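Side-chain contacts in Two-component sensor histidine kinase (Nostoc sp., PDB 6OZB), which probably senses light as a phytochrome-type histidine kinase, binding a bilin (here phycoerythrobilin) in its GAF domain: residues 33-36 and 37-41; 86-90 and 91-95. The protein carries 1 engineered substitution. All coordinates share one frame; numbering follows the deposited sequence. Where two conformers were deposited one is given.

Contact 1: 33-36 and 37-41; sequences EDII and TATTA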
# COMPACT_ATOMS: atom_id res chain seq x y z
N GLU C 33 -22.64 -8.95 -30.17
CA GLU C 33 -23.33 -9.37 -28.93
C GLU C 33 -23.08 -10.84 -28.64
O GLU C 33 -22.88 -11.22 -27.48
CB GLU C 33 -24.85 -9.09 -29.00
CG GLU C 33 -25.23 -7.61 -29.10
CD GLU C 33 -25.09 -7.02 -30.51
OE1 GLU C 33 -25.35 -5.81 -30.64
OE2 GLU C 33 -24.71 -7.75 -31.46
N ASP C 34 -23.03 -11.66 -29.69
CA ASP C 34 -22.75 -13.09 -29.50
C ASP C 34 -21.30 -13.36 -29.17
O ASP C 34 -20.99 -14.28 -28.41
CB ASP C 34 -23.14 -13.88 -30.74
CG ASP C 34 -24.62 -13.82 -31.02
OD1 ASP C 34 -25.40 -13.66 -30.07
OD2 ASP C 34 -24.99 -13.89 -32.21
N ILE C 35 -20.38 -12.58 -29.74
CA ILE C 35 -18.99 -12.71 -29.36
C ILE C 35 -18.81 -12.40 -27.88
O ILE C 35 -18.07 -13.08 -27.18
CB ILE C 35 -18.06 -11.77 -30.17
CG1 ILE C 35 -18.15 -12.11 -31.66
CG2 ILE C 35 -16.66 -11.90 -29.67
CD1 ILE C 35 -17.33 -11.24 -32.53
N ILE C 36 -19.47 -11.35 -27.42
CA ILE C 36 -19.31 -10.91 -26.04
C ILE C 36 -19.93 -11.91 -25.06
O ILE C 36 -19.32 -12.22 -24.04
CB ILE C 36 -19.94 -9.52 -25.84
CG1 ILE C 36 -19.06 -8.48 -26.50
CG2 ILE C 36 -20.06 -9.16 -24.42
CD1 ILE C 36 -19.80 -7.19 -26.75
N THR C 37 -21.10 -12.42 -25.40
CA THR C 37 -21.79 -13.41 -24.55
C THR C 37 -20.97 -14.67 -24.40
O THR C 37 -20.71 -15.13 -23.28
CB THR C 37 -23.17 -13.76 -25.14
OG1 THR C 37 -24.04 -12.61 -25.06
CG2 THR C 37 -23.81 -14.91 -24.38
N ALA C 38 -20.48 -15.21 -25.51
CA ALA C 38 -19.74 -16.48 -25.45
C ALA C 38 -18.43 -16.32 -24.73
O ALA C 38 -17.93 -17.27 -24.11
CB ALA C 38 -19.51 -17.02 -26.86
N THR C 39 -17.89 -15.12 -24.73
CA THR C 39 -16.57 -14.89 -24.20
C THR C 39 -16.58 -14.86 -22.68
O THR C 39 -15.63 -15.29 -22.04
CB THR C 39 -15.97 -13.55 -24.73
OG1 THR C 39 -15.80 -13.62 -26.16
CG2 THR C 39 -14.63 -13.25 -24.07
N THR C 40 -17.62 -14.31 -22.07
CA THR C 40 -17.61 -14.18 -20.62
C THR C 40 -17.51 -15.55 -19.95
O THR C 40 -16.85 -15.68 -18.91
CB THR C 40 -18.84 -13.43 -20.09
OG1 THR C 40 -20.00 -14.26 -20.19
CG2 THR C 40 -19.02 -12.14 -20.89
N ALA C 41 -18.11 -16.59 -20.52
CA ALA C 41 -18.03 -17.92 -19.89
C ALA C 41 -16.61 -18.48 -19.89
O ALA C 41 -16.17 -19.13 -18.94
CB ALA C 41 -18.97 -18.92 -20.57
O HOH W 1 -25.77 -12.83 -27.10
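Thr39 reaches back one helical turn to Ile35 and offers a worked example of how a helix can satisfy a buried hydroxyl with its own backbone. Followed outward, the side chain begins with CB, which lies 3.3 Å from Ile35 O. At CB it forks. OG1 sits beside the backbone N and anti to the carbonyl carbon (chi1 -63°), the setting that swings the hydroxyl down onto the carbonyl of the preceding turn. There Thr39 OG1 donates to Ile35 O over a short 2.5 Å, from 28° out of the carbonyl plane. The same oxygen also receives a weak bond from Thr39 N, so a single residue grips it twice, and the hydroxyl is the closer of the two donors. The other branch, CG2, stands anti to the backbone N. Alongside, the Ile35 side chain points the same way, and its CG2 passes 4.0 Å from Thr39 OG1.

A wetter version of the same i to i+4 relation appears on the exposed flank. Thr37 N is hydrogen-bonded to Glu33 O at 3.0 Å, and Thr37 OG1 lies close to that carbonyl as well. A water molecule is hydrogen-bonded to Thr37 OG1 at 2.7 Å, and this water donates to Asp34 OD1, 3.1 Å away. Thus the water ties the carboxylate of Asp34 to the hydroxyl three residues on.

All this belongs to helix 32-47, whose faces have different neighbours. Ile35 and Thr39 pack against helix 12-27, where Arg25 meets both and Ile22 meets Thr39; Ile36 instead faces the sheet, resting on Ile54 of strand 51-57 and Ala67 of strand 63-70.

Contact 2: 86-90 and 91-95; sequences DDIPP and QAREL. With PEB (phycoerythrobilin), chain F.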
# COMPACT_ATOMS: atom_id res chain seq x y z
N ASP C 86 -23.93 7.59 -11.14
CA ASP C 86 -23.43 7.94 -9.81
C ASP C 86 -22.69 6.80 -9.11
O ASP C 86 -21.96 7.03 -8.15
CB ASP C 86 -24.58 8.39 -8.89
CG ASP C 86 -25.10 9.77 -9.22
OD1 ASP C 86 -24.49 10.47 -10.07
OD2 ASP C 86 -26.12 10.18 -8.62
N ASP C 87 -22.88 5.57 -9.58
CA ASP C 87 -22.19 4.43 -8.97
C ASP C 87 -20.68 4.52 -9.20
O ASP C 87 -19.90 3.96 -8.41
CB ASP C 87 -22.73 3.10 -9.51
CG ASP C 87 -24.08 2.75 -8.93
OD1 ASP C 87 -24.74 3.66 -8.37
OD2 ASP C 87 -24.47 1.56 -9.05
N ILE C 88 -20.29 5.22 -10.27
CA ILE C 88 -18.88 5.48 -10.58
C ILE C 88 -18.70 6.99 -10.63
O ILE C 88 -18.92 7.61 -11.66
CB ILE C 88 -18.48 4.83 -11.93
CG1 ILE C 88 -18.82 3.35 -11.92
CG2 ILE C 88 -16.99 5.02 -12.19
CD1 ILE C 88 -18.53 2.63 -13.21
N PRO C 89 -18.28 7.60 -9.50
CA PRO C 89 -18.16 9.07 -9.43
C PRO C 89 -17.05 9.60 -10.32
O PRO C 89 -16.23 8.82 -10.78
CB PRO C 89 -17.83 9.32 -7.95
CG PRO C 89 -18.29 8.11 -7.25
CD PRO C 89 -17.98 6.99 -8.21
N PRO C 90 -17.03 10.92 -10.56
CA PRO C 90 -16.06 11.53 -11.48
C PRO C 90 -14.59 11.15 -11.22
O PRO C 90 -13.89 10.82 -12.18
CB PRO C 90 -16.28 13.02 -11.23
CG PRO C 90 -17.69 13.12 -10.86
CD PRO C 90 -17.95 11.92 -10.01
N GLN C 91 -14.14 11.16 -9.97
CA GLN C 91 -12.74 10.82 -9.71
C GLN C 91 -12.40 9.44 -10.25
O GLN C 91 -11.41 9.29 -10.97
CB GLN C 91 -12.40 10.85 -8.22
CG GLN C 91 -12.10 12.22 -7.66
CD GLN C 91 -11.49 12.14 -6.27
OE1 GLN C 91 -11.59 11.12 -5.59
NE2 GLN C 91 -10.81 13.21 -5.86
N ALA C 92 -13.23 8.46 -9.92
CA ALA C 92 -13.04 7.09 -10.37
C ALA C 92 -13.11 7.00 -11.88
O ALA C 92 -12.32 6.30 -12.50
CB ALA C 92 -14.08 6.18 -9.75
N ARG C 93 -14.07 7.71 -12.46
CA ARG C 93 -14.29 7.64 -13.90
C ARG C 93 -13.09 8.21 -14.63
O ARG C 93 -12.63 7.65 -15.62
CB ARG C 93 -15.57 8.39 -14.28
CG ARG C 93 -16.06 8.12 -15.70
CD ARG C 93 -17.44 8.72 -15.93
NE ARG C 93 -18.47 8.15 -15.06
CZ ARG C 93 -19.33 7.20 -15.43
NH1 ARG C 93 -19.30 6.67 -16.65
NH2 ARG C 93 -20.24 6.76 -14.57
N GLU C 94 -12.53 9.29 -14.10
CA GLU C 94 -11.36 9.90 -14.70
C GLU C 94 -10.15 8.97 -14.69
O GLU C 94 -9.35 9.00 -15.62
CB GLU C 94 -11.00 11.19 -13.97
CG GLU C 94 -9.90 11.97 -14.66
CD GLU C 94 -9.58 13.27 -13.95
OE1 GLU C 94 -9.27 14.25 -14.66
OE2 GLU C 94 -9.64 13.31 -12.70
N LEU C 95 -10.00 8.18 -13.63
CA LEU C 95 -8.90 7.20 -13.60
C LEU C 95 -9.06 6.17 -14.69
O LEU C 95 -8.07 5.74 -15.28
CB LEU C 95 -8.81 6.49 -12.26
CG LEU C 95 -8.33 7.32 -11.09
CD1 LEU C 95 -8.25 6.45 -9.84
CD2 LEU C 95 -7.00 7.95 -11.42
CHC PEB F . -19.37 0.19 -9.84
NC PEB F . -17.86 1.70 -8.48
C1C PEB F . -16.56 2.11 -8.44
C2C PEB F . -15.85 1.49 -9.43
C3C PEB F . -16.72 0.68 -10.13
C4C PEB F . -17.98 0.82 -9.52
CMC PEB F . -16.26 -0.13 -11.33
CAC PEB F . -14.32 1.74 -9.66
CBC PEB F . -13.49 1.00 -8.62
CGC PEB F . -13.40 -0.45 -9.01
O1C PEB F . -12.91 -0.74 -10.13
O2C PEB F . -13.80 -1.36 -8.22
ND PEB F . -18.63 -2.12 -10.03
C1D PEB F . -19.28 -0.94 -10.74
C2D PEB F . -20.62 -1.43 -11.04
C3D PEB F . -20.81 -2.71 -10.56
C4D PEB F . -19.63 -3.22 -9.95
CMD PEB F . -21.71 -0.55 -11.70
CAD PEB F . -22.16 -3.44 -10.60
CBD PEB F . -22.18 -4.76 -10.95
OD PEB F . -19.44 -4.32 -9.46
NA PEB F . -20.95 4.07 -5.28
C1A PEB F . -22.35 3.90 -5.10
C2A PEB F . -22.91 5.11 -4.39
C3A PEB F . -21.76 6.07 -4.16
C4A PEB F . -20.53 5.35 -4.74
CMA PEB F . -24.09 5.76 -5.18
CBA PEB F . -22.62 7.15 -1.99
OA PEB F . -22.97 2.93 -5.49
CHA PEB F . -19.27 5.85 -4.63
CAA PEB F . -21.44 6.47 -2.71
NB PEB F . -17.98 4.13 -6.28
C1B PEB F . -18.05 5.19 -5.27
C2B PEB F . -16.72 5.63 -4.91
C3B PEB F . -15.80 4.84 -5.67
C4B PEB F . -16.56 3.89 -6.56
CHB PEB F . -15.91 3.04 -7.42
CMB PEB F . -16.40 6.70 -3.91
CAB PEB F . -14.29 4.94 -5.62
CBB PEB F . -13.76 3.86 -4.70
CGB PEB F . -12.26 4.14 -4.58
O1B PEB F . -11.55 4.02 -5.62
O2B PEB F . -11.78 4.50 -3.48
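Ile88 packs against both Ala92 and Arg93, so the loop closes tightly onto the first turn of helix 90-99. Its CG2 meets Ala92 CB at 4.0 Å and also lies over one face of the Arg93 guanidinium. Arg93 bends at chi3 (-62°) back toward the loop, giving Ile88 O weak bonds from NE and NH2; the stronger partner of NH2 is Gly61 O. With CG1 beside the backbone N (chi1 -54°), the other branch is directed at the bilin, Ile88 CG1 approaching PEB C4C to 3.6 Å. Pro89, the N-cap residue, lays CD 3.4 Å from PEB C1B, while Pro89 O accepts a hydrogen bond from Arg93 N at 3.0 Å. Cut back to an alanine, Ile88 would lose CG1, CG2 and CD1, which is likely to open a gap between ring C of the bilin and Ala92 and remove the methyl lying over the guanidinium.

The outer side is looser: Pro90, Gln91 and Glu94 are exposed, and Gln91 extends to Ser177 of the second subunit.

Asp87-Ile88-Pro89 is the DIP motif of phytochromes. Its chemistry is divided: aliphatic groups meet the bilin rings, whereas Asp87 O comes within 2.9 Å of PEB NB, implying a polar backbone setting for that pyrrole nitrogen.

The two contacts follow one another along a single GAF domain, contact 1 closing before contact 2 opens, yet they lie on opposite sides of the chain's centre. Their centres are 26 Å apart and their nearest atoms about 16 Å, so neither touches the other. Only contact 2 belongs to the bilin pocket, supplying four of its twenty residues; Arg133, Asp136 and His139 add hydrogen bonds to the chromophore from elsewhere in the chain. Contact 1 stays within one helix, and the side chain of Thr40 is about 13 Å from a bound phycoerythrobilin. Contact 1 lies where helix 32-47 meets both helix 12-27 and the sheet, whereas contact 2 lies at the ligand site.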